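Local coordinates for protein putative NAD(P)H nitroreductase MhqN (Bacillus subtilis, PDB 3BEM) that is a putative FMN-dependent NAD(P)H nitroreductase that works as a homodimer and may contribute to the degradation of aromatic compounds, at residues L91-Y99 and E136-A147. The protein carries 3 engineered substitutions. Numbering follows the deposited sequence.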
ATOM      1  N   LEU B  91      -3.906  -6.466 -13.097  1.00 15.69           N
ATOM      2  CA  LEU B  91      -2.907  -7.208 -12.363  1.00 16.28           C
ATOM      3  C   LEU B  91      -1.848  -6.239 -11.955  1.00 14.91           C
ATOM      4  O   LEU B  91      -1.261  -5.555 -12.782  1.00 16.66           O
ATOM      5  CB  LEU B  91      -2.361  -8.365 -13.210  1.00 19.19           C
ATOM      6  CG  LEU B  91      -3.337  -9.541 -13.409  1.00 23.12           C
ATOM      7  CD1 LEU B  91      -3.783 -10.157 -12.036  1.00 25.42           C
ATOM      8  CD2 LEU B  91      -4.526  -9.126 -14.354  1.00 28.22           C
ATOM      9  N   VAL B  92      -1.628  -6.161 -10.658  1.00 15.09           N
ATOM     10  CA  VAL B  92      -0.638  -5.285 -10.099  1.00 13.70           C
ATOM     11  C   VAL B  92       0.648  -6.093  -9.927  1.00 15.92           C
ATOM     12  O   VAL B  92       0.713  -7.030  -9.147  1.00 16.91           O
ATOM     13  CB  VAL B  92      -1.082  -4.698  -8.742  1.00 16.16           C
ATOM     14  CG1 VAL B  92      -0.054  -3.630  -8.278  1.00 17.99           C
ATOM     15  CG2 VAL B  92      -2.549  -4.127  -8.806  1.00 17.01           C
ATOM     16  N   LEU B  93       1.673  -5.718 -10.695  1.00 14.76           N
ATOM     17  CA  LEU B  93       2.941  -6.404 -10.721  1.00 14.05           C
ATOM     18  C   LEU B  93       3.997  -5.591  -9.982  1.00 16.16           C
ATOM     19  O   LEU B  93       3.987  -4.369 -10.014  1.00 16.12           O
ATOM     20  CB  LEU B  93       3.435  -6.592 -12.169  1.00 15.04           C
ATOM     21  CG  LEU B  93       2.469  -7.284 -13.118  1.00 15.44           C
ATOM     22  CD1 LEU B  93       3.078  -7.461 -14.529  1.00 16.38           C
ATOM     23  CD2 LEU B  93       1.974  -8.649 -12.482  1.00 17.67           C
ATOM     24  N   GLY B  94       4.916  -6.302  -9.336  1.00 15.52           N
ATOM     25  CA  GLY B  94       6.092  -5.700  -8.773  1.00 15.96           C
ATOM     26  C   GLY B  94       7.349  -6.289  -9.382  1.00 14.74           C
ATOM     27  O   GLY B  94       7.550  -7.501  -9.381  1.00 16.27           O
ATOM     28  N   ASP B  95       8.201  -5.433  -9.922  1.00 17.22           N
ATOM     29  CA  ASP B  95       9.473  -5.895 -10.495  1.00 16.77           C
ATOM     30  C   ASP B  95      10.482  -6.277  -9.414  1.00 15.10           C
ATOM     31  O   ASP B  95      10.996  -5.425  -8.703  1.00 17.17           O
ATOM     32  CB  ASP B  95      10.022  -4.788 -11.345  1.00 18.63           C
ATOM     33  CG  ASP B  95      11.181  -5.184 -12.192  1.00 21.57           C
ATOM     34  OD1 ASP B  95      11.636  -6.336 -12.149  1.00 19.49           O
ATOM     35  OD2 ASP B  95      11.622  -4.293 -12.972  1.00 22.06           O
ATOM     36  N   LYS B  96      10.800  -7.578  -9.342  1.00 17.36           N
ATOM     37  CA  LYS B  96      11.812  -8.093  -8.433  1.00 18.31           C
ATOM     38  C   LYS B  96      13.230  -7.654  -8.814  1.00 18.56           C
ATOM     39  O   LYS B  96      14.147  -7.719  -7.992  1.00 20.36           O
ATOM     40  CB  LYS B  96      11.719  -9.617  -8.374  1.00 18.25           C
ATOM     41  CG  LYS B  96      10.455 -10.123  -7.706  1.00 20.49           C
ATOM     42  CD  LYS B  96      10.333 -11.648  -7.706  1.00 23.79           C
ATOM     43  CE  LYS B  96      10.105 -12.230  -9.053  1.00 24.71           C
ATOM     44  NZ  LYS B  96       9.837 -13.716  -8.983  1.00 25.00           N
ATOM     45  N   GLN B  97      13.410  -7.173 -10.027  1.00 17.14           N
ATOM     46  CA  GLN B  97      14.713  -6.623 -10.496  1.00 19.04           C
ATOM     47  C   GLN B  97      14.658  -5.104 -10.719  1.00 19.16           C
ATOM     48  O   GLN B  97      15.415  -4.551 -11.524  1.00 17.49           O
ATOM     49  CB  GLN B  97      15.140  -7.340 -11.797  1.00 21.85           C
ATOM     50  CG  GLN B  97      15.258  -8.833 -11.640  1.00 26.77           C
ATOM     51  CD  GLN B  97      16.228  -9.230 -10.523  1.00 32.48           C
ATOM     52  OE1 GLN B  97      15.913 -10.068  -9.685  1.00 47.77           O
ATOM     53  NE2 GLN B  97      17.395  -8.608 -10.501  1.00 40.28           N
ATOM     54  N   ALA B  98      13.740  -4.426  -9.995  1.00 18.73           N
ATOM     55  CA  ALA B  98      13.545  -2.956 -10.157  1.00 18.94           C
ATOM     56  C   ALA B  98      14.854  -2.185 -10.030  1.00 18.03           C
ATOM     57  O   ALA B  98      15.078  -1.204 -10.717  1.00 18.48           O
ATOM     58  CB  ALA B  98      12.531  -2.414  -9.121  1.00 18.21           C
ATOM     59  N   TYR B  99      15.734  -2.646  -9.157  1.00 17.48           N
ATOM     60  CA  TYR B  99      16.926  -1.905  -8.867  1.00 18.97           C
ATOM     61  C   TYR B  99      17.850  -1.769 -10.068  1.00 19.77           C
ATOM     62  O   TYR B  99      18.660  -0.852 -10.125  1.00 19.10           O
ATOM     63  CB  TYR B  99      17.665  -2.568  -7.720  1.00 19.80           C
ATOM     64  CG  TYR B  99      18.236  -3.920  -8.062  1.00 20.87           C
ATOM     65  CD1 TYR B  99      17.455  -5.072  -7.961  1.00 23.35           C
ATOM     66  CD2 TYR B  99      19.542  -4.056  -8.513  1.00 23.04           C
ATOM     67  CE1 TYR B  99      17.970  -6.305  -8.278  1.00 25.19           C
ATOM     68  CE2 TYR B  99      20.052  -5.298  -8.845  1.00 29.73           C
ATOM     69  CZ  TYR B  99      19.252  -6.413  -8.704  1.00 25.94           C
ATOM     70  OH  TYR B  99      19.761  -7.636  -9.043  1.00 30.91           O
ATOM     71  N   GLU B 136      17.661 -12.079  -2.467  1.00 24.45           N
ATOM     72  CA  GLU B 136      16.480 -12.371  -3.273  1.00 23.92           C
ATOM     73  C   GLU B 136      15.190 -12.154  -2.513  1.00 24.48           C
ATOM     74  O   GLU B 136      14.208 -11.624  -3.075  1.00 21.57           O
ATOM     75  CB  GLU B 136      16.515 -13.829  -3.761  1.00 24.05           C
ATOM     76  CG  GLU B 136      17.593 -14.113  -4.805  1.00 31.13           C
ATOM     77  CD  GLU B 136      17.669 -13.051  -5.893  1.00 36.32           C
ATOM     78  OE1 GLU B 136      16.665 -12.873  -6.637  1.00 43.36           O
ATOM     79  OE2 GLU B 136      18.723 -12.369  -5.959  1.00 35.96           O
ATOM     80  N   GLN B 137      15.156 -12.596  -1.257  1.00 21.99           N
ATOM     81  CA  GLN B 137      13.953 -12.398  -0.450  1.00 21.11           C
ATOM     82  C   GLN B 137      13.624 -10.899  -0.371  1.00 21.00           C
ATOM     83  O   GLN B 137      12.463 -10.527  -0.534  1.00 18.82           O
ATOM     84  CB  GLN B 137      14.068 -12.990   0.958  1.00 21.83           C
ATOM     85  CG  GLN B 137      12.782 -12.913   1.735  1.00 23.14           C
ATOM     86  CD  GLN B 137      12.848 -13.545   3.123  1.00 29.15           C
ATOM     87  OE1 GLN B 137      12.128 -14.511   3.404  1.00 41.47           O
ATOM     88  NE2 GLN B 137      13.698 -12.988   4.007  1.00 30.41           N
ATOM     89  N   PHE B 138      14.631 -10.076  -0.081  1.00 18.95           N
ATOM     90  CA  PHE B 138      14.438  -8.636   0.014  1.00 19.25           C
ATOM     91  C   PHE B 138      13.897  -8.047  -1.310  1.00 17.73           C
ATOM     92  O   PHE B 138      12.995  -7.219  -1.297  1.00 16.35           O
ATOM     93  CB  PHE B 138      15.708  -7.910   0.442  1.00 17.98           C
ATOM     94  CG  PHE B 138      15.527  -6.415   0.531  1.00 19.00           C
ATOM     95  CD1 PHE B 138      14.780  -5.868   1.574  1.00 20.74           C
ATOM     96  CD2 PHE B 138      16.034  -5.562  -0.451  1.00 18.79           C
ATOM     97  CE1 PHE B 138      14.558  -4.493   1.644  1.00 25.01           C
ATOM     98  CE2 PHE B 138      15.812  -4.191  -0.370  1.00 22.69           C
ATOM     99  CZ  PHE B 138      15.057  -3.678   0.689  1.00 20.39           C
ATOM    100  N   LYS B 139      14.457  -8.451  -2.444  1.00 16.46           N
ATOM    101  CA  LYS B 139      14.007  -8.021  -3.758  1.00 16.83           C
ATOM    102  C   LYS B 139      12.536  -8.311  -3.964  1.00 16.77           C
ATOM    103  O   LYS B 139      11.803  -7.497  -4.506  1.00 16.50           O
ATOM    104  CB  LYS B 139      14.812  -8.706  -4.872  1.00 20.33           C
ATOM    105  CG  LYS B 139      16.284  -8.260  -4.966  1.00 18.22           C
ATOM    106  CD  LYS B 139      17.016  -9.101  -5.969  1.00 20.65           C
ATOM    107  CE  LYS B 139      18.493  -8.851  -5.914  1.00 28.62           C
ATOM    108  NZ  LYS B 139      19.177  -9.750  -6.912  1.00 29.93           N
ATOM    109  N   ARG B 140      12.100  -9.490  -3.511  1.00 18.25           N
ATOM    110  CA  ARG B 140      10.697  -9.863  -3.631  1.00 16.69           C
ATOM    111  C   ARG B 140       9.827  -9.097  -2.630  1.00 16.92           C
ATOM    112  O   ARG B 140       8.707  -8.691  -2.980  1.00 17.88           O
ATOM    113  CB  ARG B 140      10.563 -11.386  -3.449  1.00 17.65           C
ATOM    114  CG  ARG B 140       9.166 -11.893  -3.612  1.00 23.11           C
ATOM    115  CD  ARG B 140       9.135 -13.413  -3.734  1.00 23.62           C
ATOM    116  NE  ARG B 140       7.747 -13.780  -3.842  1.00 21.59           N
ATOM    117  CZ  ARG B 140       6.959 -14.007  -2.812  1.00 23.93           C
ATOM    118  NH1 ARG B 140       7.440 -14.012  -1.584  1.00 21.44           N
ATOM    119  NH2 ARG B 140       5.667 -14.239  -3.030  1.00 23.01           N
ATOM    120  N   ASP B 141      10.307  -8.958  -1.399  1.00 15.49           N
ATOM    121  CA  ASP B 141       9.613  -8.144  -0.394  1.00 15.21           C
ATOM    122  C   ASP B 141       9.345  -6.735  -0.956  1.00 15.31           C
ATOM    123  O   ASP B 141       8.252  -6.182  -0.754  1.00 16.62           O
ATOM    124  CB  ASP B 141      10.440  -7.949   0.867  1.00 16.03           C
ATOM    125  CG  ASP B 141      10.631  -9.190   1.689  1.00 21.60           C
ATOM    126  OD1 ASP B 141       9.973 -10.217   1.397  1.00 26.64           O
ATOM    127  OD2 ASP B 141      11.461  -9.095   2.642  1.00 23.70           O
ATOM    128  N   GLU B 142      10.359  -6.185  -1.622  1.00 14.48           N
ATOM    129  CA  GLU B 142      10.302  -4.834  -2.179  1.00 17.39           C
ATOM    130  C   GLU B 142       9.297  -4.742  -3.301  1.00 16.74           C
ATOM    131  O   GLU B 142       8.546  -3.755  -3.402  1.00 16.56           O
ATOM    132  CB  GLU B 142      11.705  -4.398  -2.650  1.00 16.88           C
ATOM    133  CG  GLU B 142      12.519  -3.862  -1.497  1.00 16.93           C
ATOM    134  CD  GLU B 142      11.996  -2.512  -0.993  1.00 20.52           C
ATOM    135  OE1 GLU B 142      12.234  -1.475  -1.642  1.00 20.56           O
ATOM    136  OE2 GLU B 142      11.326  -2.493   0.048  1.00 20.26           O
ATOM    137  N   ALA B 143       9.219  -5.791  -4.102  1.00 14.04           N
ATOM    138  CA  ALA B 143       8.207  -5.903  -5.166  1.00 15.72           C
ATOM    139  C   ALA B 143       6.806  -5.814  -4.556  1.00 15.13           C
ATOM    140  O   ALA B 143       5.960  -5.067  -5.049  1.00 15.99           O
ATOM    141  CB  ALA B 143       8.370  -7.201  -5.905  1.00 16.37           C
ATOM    142  N   ILE B 144       6.558  -6.596  -3.508  1.00 15.15           N
ATOM    143  CA  ILE B 144       5.255  -6.636  -2.845  1.00 12.52           C
ATOM    144  C   ILE B 144       4.948  -5.316  -2.164  1.00 13.17           C
ATOM    145  O   ILE B 144       3.869  -4.746  -2.338  1.00 14.49           O
ATOM    146  CB  ILE B 144       5.192  -7.811  -1.866  1.00 13.32           C
ATOM    147  CG1 ILE B 144       5.293  -9.140  -2.618  1.00 15.02           C
ATOM    148  CG2 ILE B 144       3.907  -7.746  -1.025  1.00 14.88           C
ATOM    149  CD1 ILE B 144       5.459 -10.361  -1.671  1.00 18.37           C
ATOM    150  N   ARG B 145       5.927  -4.775  -1.438  1.00 13.98           N
ATOM    151  CA  ARG B 145       5.722  -3.555  -0.642  1.00 13.18           C
ATOM    152  C   ARG B 145       5.416  -2.357  -1.531  1.00 14.57           C
ATOM    153  O   ARG B 145       4.445  -1.642  -1.326  1.00 14.66           O
ATOM    154  CB  ARG B 145       6.913  -3.325   0.252  1.00 15.93           C
ATOM    155  CG  ARG B 145       6.934  -1.993   0.963  1.00 13.80           C
ATOM    156  CD  ARG B 145       7.879  -2.039   2.239  1.00 17.72           C
ATOM    157  NE  ARG B 145       9.122  -2.717   1.911  1.00 17.94           N
ATOM    158  CZ  ARG B 145       9.594  -3.790   2.527  1.00 16.84           C
ATOM    159  NH1 ARG B 145       9.028  -4.264   3.634  1.00 18.42           N
ATOM    160  NH2 ARG B 145      10.675  -4.359   2.058  1.00 18.03           N
ATOM    161  N   ASN B 146       6.254  -2.123  -2.508  1.00 14.93           N
ATOM    162  CA  ASN B 146       6.105  -0.946  -3.335  1.00 14.30           C
ATOM    163  C   ASN B 146       4.848  -1.055  -4.223  1.00 13.98           C
ATOM    164  O   ASN B 146       4.107  -0.060  -4.413  1.00 15.94           O
ATOM    165  CB  ASN B 146       7.349  -0.672  -4.121  1.00 16.01           C
ATOM    166  CG  ASN B 146       8.465  -0.164  -3.255  1.00 17.08           C
ATOM    167  OD1 ASN B 146       8.457   0.994  -2.848  1.00 16.37           O
ATOM    168  ND2 ASN B 146       9.397  -1.072  -2.888  1.00 15.77           N
ATOM    169  N   ALA B 147       4.560  -2.256  -4.778  1.00 13.23           N
ATOM    170  CA  ALA B 147       3.362  -2.432  -5.602  1.00 14.81           C
ATOM    171  C   ALA B 147       2.095  -2.238  -4.751  1.00 15.72           C
ATOM    172  O   ALA B 147       1.065  -1.781  -5.224  1.00 15.60           O
ATOM    173  CB  ALA B 147       3.297  -3.790  -6.319  1.00 14.08           C
TER
HETATM  174  O   HOH W   1      12.127  -5.145  -6.124  1.00 20.89           O
HETATM  175  O   HOH W   2      15.098 -11.342  -7.805  1.00 48.27           O
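Lys139 sets CG anti to its own carbonyl carbon (chi1 -69°) and then runs fully extended, while Tyr99 places its ring between backbone N and carbonyl carbon (chi1 68°). The lysine crosses the ring obliquely, with CE 3.5 Å from Tyr99 CE1. Lys139 NZ then donates to Tyr99 OH at 3.1 Å. The same ammonium forms a salt bridge with Glu136 OE2 one helical turn back, at 2.8 Å on the syn side of the carboxylate, and another with Glu132. Closer to the helix backbone, Lys139 CB lies 3.3 Å from Lys96 O. A methionine in place of Lys139 would probably leave Glu136 and Glu132 without their shared positive charge and Tyr99 OH without this donor.

Farther along, small residues let helix and strand come close, their axes 6.8 Å apart. Ala143 CB rests 3.6 Å from Gly94 O. With no side chain, Gly94 lets its backbone lie against the helix, its CA 4.2 Å from that of Ala143. Ala147 CB touches Val92 CG1 at 3.9 Å. A water donates to both Asp95 O and Lys139 O, bridging the end of the strand and the helix. Asp95 OD1 accepts from Gln97 N in an Asx turn, within the type I turn that ends the strand.

Helix 136-161 thus packs on the antiparallel sheet of the nitroreductase fold; its segment 136-147 runs roughly antiparallel to strand segment 91-95 (143° between their directions). Asn146 of this helix touches FMN. Arg140 forms salt bridges with Glu187 of the adjacent strand 186-195 and Asp141 of the second subunit, placing the helix between sheet and dimer partner.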